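Side-chain contacts in LacI family transcription regulator (Bifidobacterium animalis subsp. lactis, PDB 4O5A), which probably binds operator DNA and switches transcription of its target genes in response to a small effector molecule, as LacI family regulators do: residues E122-A126 and T127-D131; S179-M182 and I183-L186; G272-V275 and P276-L279; G308-A311 and A312-M315. All coordinates share one frame; numbering follows the deposited sequence. Where two conformers were deposited one is given.

Contact 1 of 4, residues E122-A126 and T127-D131; sequences EDWIA and TGNVD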
ATOM      1  N   GLU A 122      -4.414  26.001   7.348  1.00 34.68           N
ATOM      2  CA  GLU A 122      -4.453  27.401   7.747  1.00 35.00           C
ATOM      3  C   GLU A 122      -3.141  27.801   8.416  1.00 38.25           C
ATOM      4  O   GLU A 122      -2.664  28.919   8.243  1.00 39.66           O
ATOM      5  CB  GLU A 122      -5.655  27.667   8.657  1.00 42.96           C
ATOM      6  CG  GLU A 122      -6.990  27.618   7.921  1.00 53.01           C
ATOM      7  CD  GLU A 122      -8.199  27.652   8.845  1.00 63.31           C
ATOM      8  OE1 GLU A 122      -8.073  27.232  10.018  1.00 66.48           O
ATOM      9  OE2 GLU A 122      -9.280  28.096   8.392  1.00 64.40           O
ATOM     10  N   ASP A 123      -2.550  26.873   9.163  1.00 36.76           N
ATOM     11  CA  ASP A 123      -1.289  27.139   9.841  1.00 40.03           C
ATOM     12  C   ASP A 123      -0.170  27.298   8.819  1.00 34.97           C
ATOM     13  O   ASP A 123       0.644  28.217   8.913  1.00 38.44           O
ATOM     14  CB  ASP A 123      -0.966  26.015  10.833  1.00 42.86           C
ATOM     15  CG  ASP A 123       0.425  26.140  11.426  1.00 54.42           C
ATOM     16  OD1 ASP A 123       0.631  27.019  12.291  1.00 55.97           O
ATOM     17  OD2 ASP A 123       1.312  25.352  11.029  1.00 62.31           O
ATOM     18  N   TRP A 124      -0.149  26.402   7.836  1.00 31.11           N
ATOM     19  CA  TRP A 124       0.863  26.426   6.791  1.00 32.75           C
ATOM     20  C   TRP A 124       0.780  27.717   5.996  1.00 31.86           C
ATOM     21  O   TRP A 124       1.798  28.316   5.663  1.00 36.13           O
ATOM     22  CB  TRP A 124       0.693  25.220   5.872  1.00 32.60           C
ATOM     23  CG  TRP A 124       1.330  23.984   6.415  1.00 34.64           C
ATOM     24  CD1 TRP A 124       2.140  23.889   7.512  1.00 40.45           C
ATOM     25  CD2 TRP A 124       1.214  22.658   5.884  1.00 29.12           C
ATOM     26  NE1 TRP A 124       2.537  22.578   7.695  1.00 40.43           N
ATOM     27  CE2 TRP A 124       1.987  21.807   6.706  1.00 32.51           C
ATOM     28  CE3 TRP A 124       0.537  22.107   4.793  1.00 37.25           C
ATOM     29  CZ2 TRP A 124       2.095  20.435   6.465  1.00 33.07           C
ATOM     30  CZ3 TRP A 124       0.643  20.747   4.561  1.00 36.10           C
ATOM     31  CH2 TRP A 124       1.416  19.926   5.395  1.00 33.17           C
ATOM     32  N   ILE A 125      -0.442  28.149   5.719  1.00 29.85           N
ATOM     33  CA  ILE A 125      -0.668  29.372   4.965  1.00 35.65           C
ATOM     34  C   ILE A 125      -0.219  30.592   5.761  1.00 44.20           C
ATOM     35  O   ILE A 125       0.436  31.487   5.224  1.00 41.61           O
ATOM     36  CB  ILE A 125      -2.152  29.516   4.582  1.00 35.46           C
ATOM     37  CG1 ILE A 125      -2.543  28.429   3.572  1.00 35.75           C
ATOM     38  CG2 ILE A 125      -2.431  30.893   4.009  1.00 45.38           C
ATOM     39  CD1 ILE A 125      -4.041  28.353   3.291  1.00 41.29           C
ATOM     40  N   ALA A 126      -0.574  30.623   7.042  1.00 42.57           N
ATOM     41  CA  ALA A 126      -0.271  31.775   7.896  1.00 39.80           C
ATOM     42  C   ALA A 126       1.226  31.944   8.130  1.00 44.64           C
ATOM     43  O   ALA A 126       1.713  33.057   8.299  1.00 45.27           O
ATOM     44  CB  ALA A 126      -0.998  31.650   9.223  1.00 42.30           C
ATOM     45  N   THR A 127       1.952  30.832   8.141  1.00 39.92           N
ATOM     46  CA  THR A 127       3.380  30.861   8.423  1.00 44.71           C
ATOM     47  C   THR A 127       4.229  30.791   7.150  1.00 41.67           C
ATOM     48  O   THR A 127       5.440  31.004   7.200  1.00 39.91           O
ATOM     49  CB  THR A 127       3.782  29.720   9.379  1.00 47.10           C
ATOM     50  OG1 THR A 127       3.548  28.458   8.746  1.00 46.73           O
ATOM     51  CG2 THR A 127       2.969  29.794  10.659  1.00 45.27           C
ATOM     52  N   GLY A 128       3.598  30.494   6.016  1.00 40.91           N
ATOM     53  CA  GLY A 128       4.325  30.322   4.769  1.00 35.74           C
ATOM     54  C   GLY A 128       5.315  29.172   4.848  1.00 40.69           C
ATOM     55  O   GLY A 128       6.413  29.230   4.286  1.00 42.55           O
ATOM     56  N   ASN A 129       4.914  28.107   5.535  1.00 30.59           N
ATOM     57  CA  ASN A 129       5.834  27.025   5.857  1.00 29.14           C
ATOM     58  C   ASN A 129       6.090  26.069   4.702  1.00 27.97           C
ATOM     59  O   ASN A 129       6.990  25.226   4.772  1.00 28.67           O
ATOM     60  CB  ASN A 129       5.344  26.249   7.080  1.00 34.61           C
ATOM     61  CG  ASN A 129       6.448  25.453   7.733  1.00 35.88           C
ATOM     62  OD1 ASN A 129       7.540  25.973   7.967  1.00 45.39           O
ATOM     63  ND2 ASN A 129       6.183  24.181   8.011  1.00 38.50           N
ATOM     64  N   VAL A 130       5.287  26.188   3.645  1.00 27.17           N
ATOM     65  CA  VAL A 130       5.495  25.407   2.417  1.00 23.79           C
ATOM     66  C   VAL A 130       5.291  26.324   1.215  1.00 23.66           C
ATOM     67  O   VAL A 130       4.765  27.433   1.363  1.00 27.69           O
ATOM     68  CB  VAL A 130       4.548  24.197   2.324  1.00 24.57           C
ATOM     69  CG1 VAL A 130       4.799  23.213   3.464  1.00 22.68           C
ATOM     70  CG2 VAL A 130       3.103  24.655   2.317  1.00 27.92           C
ATOM     71  N   ASP A 131       5.719  25.869   0.041  1.00 27.21           N
ATOM     72  CA  ASP A 131       5.670  26.695  -1.160  1.00 25.53           C
ATOM     73  C   ASP A 131       4.387  26.475  -1.964  1.00 23.46           C
ATOM     74  O   ASP A 131       4.002  27.325  -2.773  1.00 25.41           O
ATOM     75  CB  ASP A 131       6.877  26.398  -2.044  1.00 28.56           C
ATOM     76  CG  ASP A 131       8.171  26.946  -1.471  1.00 30.67           C
ATOM     77  OD1 ASP A 131       8.114  27.738  -0.500  1.00 28.79           O
ATOM     78  OD2 ASP A 131       9.249  26.589  -2.005  1.00 28.87           O
TER
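Trp124 and Val130 meet on the buried side of this helix end, where CB of Trp124 lies 4.3 Å from CG2 of Val130 and the other methyl, CG1, sits over one face of the indole. Leu107 of strand 105-111 touches both side chains, and Val74 of strand 70-76 closes on the indole as well, so the tight part of the contact belongs to the hydrophobic core. Asn129 crosses the indole at a slant, its amide plane turned 42° from the ring and its CB 4.0 Å from Trp124 CD1. Next to this core the backbone leaves helix 116-127 and heads for strand 132-135, an alpha-to-beta connection of the Rossmann-like N-terminal subdomain. Gly128, with positive phi, makes the break, and the N-H of Asn129 then turns back to Trp124 O, meeting a lone pair in the carbonyl plane at 3.1 Å. The solvent side is looser and polar. There Thr127 doubles back on Asp123 O, which accepts both Thr127 N at 3.0 Å and Thr127 OG1 at 2.9 Å, the two donors coming from opposite faces of its plane. The hydroxyl reaches that oxygen because chi1 of 64° sets it between the backbone N and the carbonyl carbon.

Contact 2 of 4, residues S179-M182 and I183-L186; sequences SGTM and IRHL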
ATOM      1  N   SER A 179     -15.343   4.688 -17.038  1.00 15.49           N
ATOM      2  CA  SER A 179     -16.596   3.947 -16.914  1.00 18.24           C
ATOM      3  C   SER A 179     -16.999   3.376 -18.267  1.00 24.65           C
ATOM      4  O   SER A 179     -17.360   2.201 -18.371  1.00 20.54           O
ATOM      5  CB  SER A 179     -17.723   4.846 -16.395  1.00 21.18           C
ATOM      6  OG  SER A 179     -17.433   5.343 -15.097  1.00 23.15           O
ATOM      7  N   GLY A 180     -16.917   4.209 -19.300  1.00 21.77           N
ATOM      8  CA  GLY A 180     -17.225   3.783 -20.656  1.00 20.15           C
ATOM      9  C   GLY A 180     -16.332   2.659 -21.138  1.00 22.74           C
ATOM     10  O   GLY A 180     -16.803   1.701 -21.752  1.00 20.86           O
ATOM     11  N   THR A 181     -15.040   2.758 -20.847  1.00 19.65           N
ATOM     12  CA  THR A 181     -14.100   1.743 -21.302  1.00 18.70           C
ATOM     13  C   THR A 181     -14.448   0.381 -20.685  1.00 17.26           C
ATOM     14  O   THR A 181     -14.431  -0.640 -21.379  1.00 19.84           O
ATOM     15  CB  THR A 181     -12.650   2.130 -20.957  1.00 23.53           C
ATOM     16  OG1 THR A 181     -12.309   3.339 -21.658  1.00 23.09           O
ATOM     17  CG2 THR A 181     -11.698   1.030 -21.384  1.00 27.03           C
HETATM   18  N   MSE A 182     -14.774   0.374 -19.396  1.00 18.63           N
HETATM   19  CA  MSE A 182     -15.115  -0.868 -18.698  1.00 13.64           C
HETATM   20  C   MSE A 182     -16.439  -1.434 -19.195  1.00 20.69           C
HETATM   21  O   MSE A 182     -16.561  -2.633 -19.448  1.00 20.47           O
HETATM   22  CB  MSE A 182     -15.169  -0.634 -17.197  1.00 16.00           C
HETATM   23  CG  MSE A 182     -13.791  -0.466 -16.587  1.00 20.25           C
HETATM   24 SE   MSE A 182     -13.938  -0.284 -14.665  0.55 20.99          SE
HETATM   25  CE  MSE A 182     -14.582   1.519 -14.596  1.00 18.59           C
ATOM     26  N   ILE A 183     -17.429  -0.570 -19.350  1.00 18.36           N
ATOM     27  CA  ILE A 183     -18.743  -1.043 -19.763  1.00 19.39           C
ATOM     28  C   ILE A 183     -18.703  -1.544 -21.200  1.00 22.80           C
ATOM     29  O   ILE A 183     -19.326  -2.555 -21.522  1.00 22.31           O
ATOM     30  CB  ILE A 183     -19.813   0.055 -19.588  1.00 20.15           C
ATOM     31  CG1 ILE A 183     -19.928   0.419 -18.107  1.00 19.62           C
ATOM     32  CG2 ILE A 183     -21.159  -0.391 -20.140  1.00 23.91           C
ATOM     33  CD1 ILE A 183     -20.638   1.734 -17.877  1.00 22.48           C
ATOM     34  N   ARG A 184     -17.976  -0.858 -22.075  1.00 21.00           N
ATOM     35  CA  ARG A 184     -17.894  -1.329 -23.458  1.00 18.81           C
ATOM     36  C   ARG A 184     -17.220  -2.702 -23.547  1.00 19.75           C
ATOM     37  O   ARG A 184     -17.582  -3.507 -24.389  1.00 21.39           O
ATOM     38  CB  ARG A 184     -17.176  -0.312 -24.358  1.00 19.59           C
ATOM     39  CG  ARG A 184     -17.964   0.962 -24.611  1.00 21.42           C
ATOM     40  CD  ARG A 184     -17.322   1.784 -25.736  1.00 22.59           C
ATOM     41  NE  ARG A 184     -15.998   2.261 -25.330  1.00 26.61           N
ATOM     42  CZ  ARG A 184     -15.792   3.361 -24.611  1.00 25.60           C
ATOM     43  NH1 ARG A 184     -16.827   4.109 -24.243  1.00 25.23           N
ATOM     44  NH2 ARG A 184     -14.555   3.718 -24.262  1.00 26.20           N
ATOM     45  N   HIS A 185     -16.239  -2.954 -22.676  1.00 17.22           N
ATOM     46  CA  HIS A 185     -15.543  -4.243 -22.608  1.00 18.91           C
ATOM     47  C   HIS A 185     -16.559  -5.332 -22.239  1.00 18.83           C
ATOM     48  O   HIS A 185     -16.575  -6.408 -22.842  1.00 21.83           O
ATOM     49  CB  HIS A 185     -14.412  -4.160 -21.569  1.00 20.63           C
ATOM     50  CG  HIS A 185     -13.664  -5.443 -21.340  1.00 21.31           C
ATOM     51  ND1 HIS A 185     -12.821  -5.998 -22.283  1.00 26.13           N
ATOM     52  CD2 HIS A 185     -13.586  -6.240 -20.249  1.00 23.51           C
ATOM     53  CE1 HIS A 185     -12.283  -7.102 -21.789  1.00 24.72           C
ATOM     54  NE2 HIS A 185     -12.722  -7.268 -20.556  1.00 22.78           N
ATOM     55  N   LEU A 186     -17.420  -5.041 -21.274  1.00 20.47           N
ATOM     56  CA  LEU A 186     -18.452  -5.997 -20.881  1.00 21.65           C
ATOM     57  C   LEU A 186     -19.491  -6.171 -21.984  1.00 19.91           C
ATOM     58  O   LEU A 186     -19.945  -7.287 -22.237  1.00 22.42           O
ATOM     59  CB  LEU A 186     -19.104  -5.600 -19.547  1.00 20.54           C
ATOM     60  CG  LEU A 186     -18.136  -5.560 -18.351  1.00 19.70           C
ATOM     61  CD1 LEU A 186     -18.872  -5.081 -17.123  1.00 19.71           C
ATOM     62  CD2 LEU A 186     -17.535  -6.940 -18.096  1.00 18.95           C
TER
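Arg184 N donates to Gly180 O at 2.8 Å and Ile183 N to Ser179 O at 2.9 Å, both nearly straight, and His185 and Leu186 continue the i-to-i+4 pattern with longer bonds to Thr181 O and Met182 O. Gly180 O has a second neighbour: the Arg184 chain, bent at chi3 (-65°), folds its guanidinium back so that this oxygen lies 3.4 Å above the centre of one face. Near the end of the arginine, NH2 stands 3.5 Å from Thr181 OG1, without a hydrogen bond; that hydroxyl is engaged by Tyr332 OH. His185 swings away to bond Thr340 through NE2. On the buried side Ile183 lays CG1 3.1 Å from Ser179 O and reaches Phe213 and Ile216 of helix 206-219. Shortening this branched side chain to an alanine is likely to leave a gap beside Phe213 and Ile216. Met182 and Leu186 press instead on Ile254 and Ile282, packing helix 175-188 on the sheet of the C-terminal subdomain, which has a periplasmic-binding-protein-like fold. The chemistry thus divides by face, with apolar branches toward sheet and neighbouring helix, while the outward charge of Arg184 is laid over a backbone carbonyl, an approach likely to be mildly attractive.

Contact 3 of 4, residues G272-V275 and P276-L279; sequences GVRV and PEDL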
ATOM      1  N   GLY A 272     -19.478 -21.688  -5.978  1.00 27.32           N
ATOM      2  CA  GLY A 272     -19.527 -22.538  -7.158  1.00 29.82           C
ATOM      3  C   GLY A 272     -19.869 -21.742  -8.411  1.00 28.23           C
ATOM      4  O   GLY A 272     -20.171 -22.307  -9.468  1.00 30.19           O
ATOM      5  N   VAL A 273     -19.839 -20.427  -8.292  1.00 25.01           N
ATOM      6  CA  VAL A 273     -20.009 -19.555  -9.444  1.00 24.73           C
ATOM      7  C   VAL A 273     -18.641 -19.342 -10.085  1.00 25.26           C
ATOM      8  O   VAL A 273     -17.783 -18.666  -9.521  1.00 25.56           O
ATOM      9  CB  VAL A 273     -20.618 -18.224  -9.006  1.00 21.28           C
ATOM     10  CG1 VAL A 273     -20.698 -17.243 -10.172  1.00 26.80           C
ATOM     11  CG2 VAL A 273     -22.002 -18.471  -8.403  1.00 22.65           C
ATOM     12  N   ARG A 274     -18.439 -19.936 -11.259  1.00 23.33           N
ATOM     13  CA  ARG A 274     -17.143 -19.890 -11.944  0.93 21.71           C
ATOM     14  C   ARG A 274     -16.788 -18.505 -12.466  1.00 21.43           C
ATOM     15  O   ARG A 274     -17.616 -17.830 -13.074  1.00 24.06           O
ATOM     16  CB  ARG A 274     -17.131 -20.876 -13.116  0.93 25.01           C
ATOM     17  CG  ARG A 274     -17.274 -22.333 -12.689  0.93 30.18           C
ATOM     18  CD  ARG A 274     -17.421 -23.216 -13.907  0.93 31.19           C
ATOM     19  NE  ARG A 274     -18.637 -22.891 -14.653  0.93 35.63           N
ATOM     20  CZ  ARG A 274     -18.894 -23.308 -15.889  0.93 43.32           C
ATOM     21  NH1 ARG A 274     -18.014 -24.059 -16.536  0.93 44.57           N
ATOM     22  NH2 ARG A 274     -20.030 -22.964 -16.484  0.93 44.18           N
ATOM     23  N   VAL A 275     -15.544 -18.087 -12.229  1.00 20.11           N
ATOM     24  CA  VAL A 275     -15.011 -16.859 -12.823  1.00 18.63           C
ATOM     25  C   VAL A 275     -13.957 -17.301 -13.841  1.00 22.90           C
ATOM     26  O   VAL A 275     -12.988 -17.952 -13.470  1.00 20.81           O
ATOM     27  CB  VAL A 275     -14.368 -15.962 -11.749  1.00 21.09           C
ATOM     28  CG1 VAL A 275     -13.691 -14.735 -12.387  1.00 18.37           C
ATOM     29  CG2 VAL A 275     -15.421 -15.518 -10.732  1.00 22.26           C
ATOM     30  N   PRO A 276     -14.129 -16.945 -15.124  1.00 24.46           N
ATOM     31  CA  PRO A 276     -15.138 -16.014 -15.634  1.00 18.12           C
ATOM     32  C   PRO A 276     -16.340 -16.698 -16.296  1.00 21.25           C
ATOM     33  O   PRO A 276     -17.192 -15.987 -16.831  1.00 26.52           O
ATOM     34  CB  PRO A 276     -14.360 -15.271 -16.714  1.00 20.91           C
ATOM     35  CG  PRO A 276     -13.529 -16.383 -17.326  1.00 23.87           C
ATOM     36  CD  PRO A 276     -13.153 -17.302 -16.174  1.00 25.10           C
ATOM     37  N   GLU A 277     -16.406 -18.028 -16.287  1.00 20.67           N
ATOM     38  CA  GLU A 277     -17.462 -18.726 -17.047  1.00 22.80           C
ATOM     39  C   GLU A 277     -18.895 -18.330 -16.668  1.00 27.78           C
ATOM     40  O   GLU A 277     -19.775 -18.234 -17.536  1.00 26.61           O
ATOM     41  CB  GLU A 277     -17.294 -20.247 -16.959  1.00 33.81           C
ATOM     42  CG  GLU A 277     -16.054 -20.770 -17.661  1.00 33.53           C
ATOM     43  CD  GLU A 277     -14.824 -20.777 -16.774  1.00 40.04           C
ATOM     44  OE1 GLU A 277     -14.829 -20.106 -15.709  1.00 32.50           O
ATOM     45  OE2 GLU A 277     -13.844 -21.463 -17.144  1.00 47.65           O
ATOM     46  N   ASP A 278     -19.130 -18.117 -15.378  1.00 22.48           N
ATOM     47  CA  ASP A 278     -20.461 -17.765 -14.889  1.00 29.48           C
ATOM     48  C   ASP A 278     -20.530 -16.290 -14.498  1.00 25.94           C
ATOM     49  O   ASP A 278     -21.604 -15.700 -14.504  1.00 25.82           O
ATOM     50  CB  ASP A 278     -20.850 -18.634 -13.678  1.00 31.89           C
ATOM     51  CG  ASP A 278     -20.946 -20.118 -14.011  1.00 37.97           C
ATOM     52  OD1 ASP A 278     -21.412 -20.460 -15.118  1.00 34.55           O
ATOM     53  OD2 ASP A 278     -20.569 -20.952 -13.147  1.00 30.09           O
ATOM     54  N   LEU A 279     -19.379 -15.707 -14.163  1.00 20.22           N
ATOM     55  CA  LEU A 279     -19.302 -14.346 -13.636  1.00 16.27           C
ATOM     56  C   LEU A 279     -17.999 -13.662 -14.043  1.00 20.67           C
ATOM     57  O   LEU A 279     -16.918 -14.173 -13.752  1.00 19.06           O
ATOM     58  CB  LEU A 279     -19.399 -14.360 -12.097  1.00 18.48           C
ATOM     59  CG  LEU A 279     -19.143 -13.018 -11.398  1.00 20.49           C
ATOM     60  CD1 LEU A 279     -20.305 -12.053 -11.617  1.00 19.45           C
ATOM     61  CD2 LEU A 279     -18.899 -13.226  -9.894  1.00 21.06           C
TER
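Arg274, in the conformer described, and Asp278 hold each other by a side-on grip in which NE and NH2 of the guanidinium each take one carboxylate oxygen. The two flat groups are far from coplanar, their planes 56° apart. From NE the bond to Asp278 OD2 is 3.1 Å long and almost straight (173°); the oxygen lies in the guanidinium plane, yet the donor stands above the carboxylate plane. NH2 reaches Asp278 OD1 at 3.2 Å on its syn side but well out of the carboxylate plane. OD2 also accepts Arg274 N at 3.0 Å, from the same face as NE, so one carboxylate oxygen ties down both the main chain and the side chain of the arginine. Glu277 approaches differently. Its CB rests 3.6 Å above the centre of one guanidinium face, and the carboxylate, folded back by chi2 of 88°, lies almost parallel to the guanidinium without touching its charged atoms. All this belongs to the turn that follows helix 258-271, which ends in a Schellman motif at Gly272, and leads into strand 280-284 of the C-terminal subdomain. A cis peptide before Pro276 helps reverse the chain, and Arg274 O receives Asp278 N at 2.8 Å and Leu279 N at 3.0 Å. On the inner side Val273 crosses Leu279 obliquely, CG1 against CB at 3.7 Å. Ala268 of the preceding helix touches Val273, Val275 and Leu279.

Contact 4 of 4, residues G308-A311 and A312-M315; sequences GRLA and AQLM. With SO4 (sulfate ion), chain E.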
ATOM      1  N   GLY A 308       1.603  11.469 -10.205  1.00 20.36           N
ATOM      2  CA  GLY A 308       2.340  12.092  -9.122  1.00 21.48           C
ATOM      3  C   GLY A 308       3.406  12.992  -9.682  1.00 24.03           C
ATOM      4  O   GLY A 308       3.609  14.095  -9.196  1.00 20.42           O
ATOM      5  N   ARG A 309       4.100  12.514 -10.708  1.00 17.98           N
ATOM      6  CA  ARG A 309       5.175  13.278 -11.314  1.00 21.64           C
ATOM      7  C   ARG A 309       4.625  14.556 -11.943  1.00 20.32           C
ATOM      8  O   ARG A 309       5.179  15.636 -11.765  1.00 23.79           O
ATOM      9  CB  ARG A 309       5.890  12.410 -12.347  1.00 20.52           C
ATOM     10  CG  ARG A 309       7.095  13.047 -12.954  1.00 29.51           C
ATOM     11  CD  ARG A 309       7.882  12.025 -13.766  1.00 31.35           C
ATOM     12  NE  ARG A 309       8.880  12.707 -14.566  1.00 34.38           N
ATOM     13  CZ  ARG A 309      10.023  13.180 -14.089  1.00 34.68           C
ATOM     14  NH1 ARG A 309      10.323  13.041 -12.805  1.00 34.61           N
ATOM     15  NH2 ARG A 309      10.861  13.800 -14.901  1.00 33.42           N
ATOM     16  N   LEU A 310       3.513  14.435 -12.665  1.00 20.60           N
ATOM     17  CA  LEU A 310       2.901  15.594 -13.285  1.00 20.10           C
ATOM     18  C   LEU A 310       2.426  16.598 -12.235  1.00 21.35           C
ATOM     19  O   LEU A 310       2.556  17.804 -12.424  1.00 24.17           O
ATOM     20  CB  LEU A 310       1.732  15.159 -14.165  1.00 23.44           C
ATOM     21  CG  LEU A 310       1.244  16.201 -15.159  1.00 37.42           C
ATOM     22  CD1 LEU A 310       2.424  16.817 -15.918  1.00 32.87           C
ATOM     23  CD2 LEU A 310       0.274  15.546 -16.120  1.00 44.13           C
ATOM     24  N   ALA A 311       1.891  16.092 -11.124  1.00 21.83           N
ATOM     25  CA  ALA A 311       1.382  16.961 -10.059  1.00 23.85           C
ATOM     26  C   ALA A 311       2.497  17.824  -9.475  1.00 24.75           C
ATOM     27  O   ALA A 311       2.318  19.020  -9.246  1.00 19.79           O
ATOM     28  CB  ALA A 311       0.727  16.140  -8.962  1.00 20.54           C
ATOM     29  N   ALA A 312       3.646  17.207  -9.233  1.00 21.37           N
ATOM     30  CA  ALA A 312       4.792  17.937  -8.706  1.00 23.07           C
ATOM     31  C   ALA A 312       5.280  18.975  -9.713  1.00 24.11           C
ATOM     32  O   ALA A 312       5.565  20.129  -9.360  1.00 22.03           O
ATOM     33  CB  ALA A 312       5.898  16.966  -8.339  1.00 19.70           C
ATOM     34  N   GLN A 313       5.357  18.588 -10.980  1.00 21.02           N
ATOM     35  CA  GLN A 313       5.800  19.525 -12.006  1.00 21.80           C
ATOM     36  C   GLN A 313       4.866  20.721 -12.089  1.00 23.90           C
ATOM     37  O   GLN A 313       5.311  21.852 -12.258  1.00 22.96           O
ATOM     38  CB  GLN A 313       5.914  18.830 -13.369  1.00 25.68           C
ATOM     39  CG  GLN A 313       6.993  17.762 -13.396  1.00 28.04           C
ATOM     40  CD  GLN A 313       6.993  16.946 -14.669  1.00 31.61           C
ATOM     41  OE1 GLN A 313       5.936  16.627 -15.213  1.00 27.86           O
ATOM     42  NE2 GLN A 313       8.184  16.600 -15.152  1.00 31.49           N
ATOM     43  N   LEU A 314       3.567  20.469 -11.966  1.00 22.58           N
ATOM     44  CA  LEU A 314       2.589  21.546 -12.083  1.00 22.40           C
ATOM     45  C   LEU A 314       2.678  22.503 -10.897  1.00 22.10           C
ATOM     46  O   LEU A 314       2.566  23.720 -11.057  1.00 24.41           O
ATOM     47  CB  LEU A 314       1.170  20.975 -12.192  1.00 23.42           C
ATOM     48  CG  LEU A 314       0.878  20.254 -13.505  1.00 29.76           C
ATOM     49  CD1 LEU A 314      -0.520  19.643 -13.472  1.00 32.57           C
ATOM     50  CD2 LEU A 314       1.027  21.199 -14.695  1.00 34.19           C
HETATM   51  N   MSE A 315       2.887  21.960  -9.705  1.00 21.70           N
HETATM   52  CA  MSE A 315       2.991  22.818  -8.536  1.00 22.07           C
HETATM   53  C   MSE A 315       4.258  23.643  -8.613  1.00 24.86           C
HETATM   54  O   MSE A 315       4.255  24.799  -8.230  1.00 23.68           O
HETATM   55  CB  MSE A 315       2.936  22.017  -7.232  1.00 20.98           C
HETATM   56  CG  MSE A 315       1.537  21.505  -6.926  1.00 19.86           C
HETATM   57 SE   MSE A 315       1.440  20.554  -5.241  0.54 22.42          SE
HETATM   58  CE  MSE A 315       2.451  18.974  -5.699  1.00 21.11           C
TER
HETATM   59  S   SO4 E 404       8.662  14.057 -18.091  0.68 64.24           S
HETATM   60  O1  SO4 E 404       8.302  13.623 -19.434  0.68 69.79           O
HETATM   61  O2  SO4 E 404       8.610  15.515 -18.017  0.68 63.66           O
HETATM   62  O3  SO4 E 404       7.750  13.454 -17.124  0.68 63.45           O
HETATM   63  O4  SO4 E 404      10.021  13.619 -17.803  0.68 69.89           O
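The guanidinium of Arg309 carries Gln313 NE2 over one face and a sulfate at its edge, with the sulfur in the guanidinium plane. Two nitrogens address the anion side by side: NE donates to sulfate O3 at 2.9 Å and NH2 to sulfate O4 at 3.0 Å, the latter bond close to straight (165°). Gln313 completes the grip through NE2, which reaches sulfate O2 at 3.1 Å. Arg309 has CG opposite the backbone N (chi1 -175°) and runs extended to NE, which carries its head out to the ion; the sulfate itself probably came from the crystallisation liquor. The guanidinium also has protein partners, a salt bridge from NH2 to Glu101 and a hydrogen bond from NH1 to Ser97. Were Arg309 a leucine, Glu101 would probably be left without its mate and the sulfate with Gln313 alone from this helix. Helix 304-320 packs on the parallel sheet of the N-terminal subdomain, in the alternating alpha/beta architecture of periplasmic-binding-protein-like folds, and i-to-i+4 bonds such as Leu314 N to Leu310 O (2.9 Å) run along it. Ala311 faces Leu157, Leu159 and Leu171 of that sheet, whereas Ala312 lies against Leu95 and Ala98 of helix 88-99. Leu310 crosses Gln313 at about a right angle, CD1 standing 3.6 Å from OE1, and its CG meets Leu314 CD1 at 4.2 Å.

How the contacts relate
The four contacts divide between the two subdomains: contacts 1 and 4 lie in the N-terminal one, their centres about 20 Å apart, and contacts 2 and 3 in the C-terminal one, about 19 Å apart. Contacts 2 and 4 are buried stretches inside helices lying on a sheet, with regular i-to-i+4 bonding and an arginine at the outer side, laid over a carbonyl in one and bound to an anion in the other. Contacts 1 and 3 are partly exposed connections from a helix to the next strand, and there polar side chains bond the backbone as well. Contact 3 alone has a salt bridge between its own segments. Contacts 1 and 3 stand farthest apart, about 54 Å between centres.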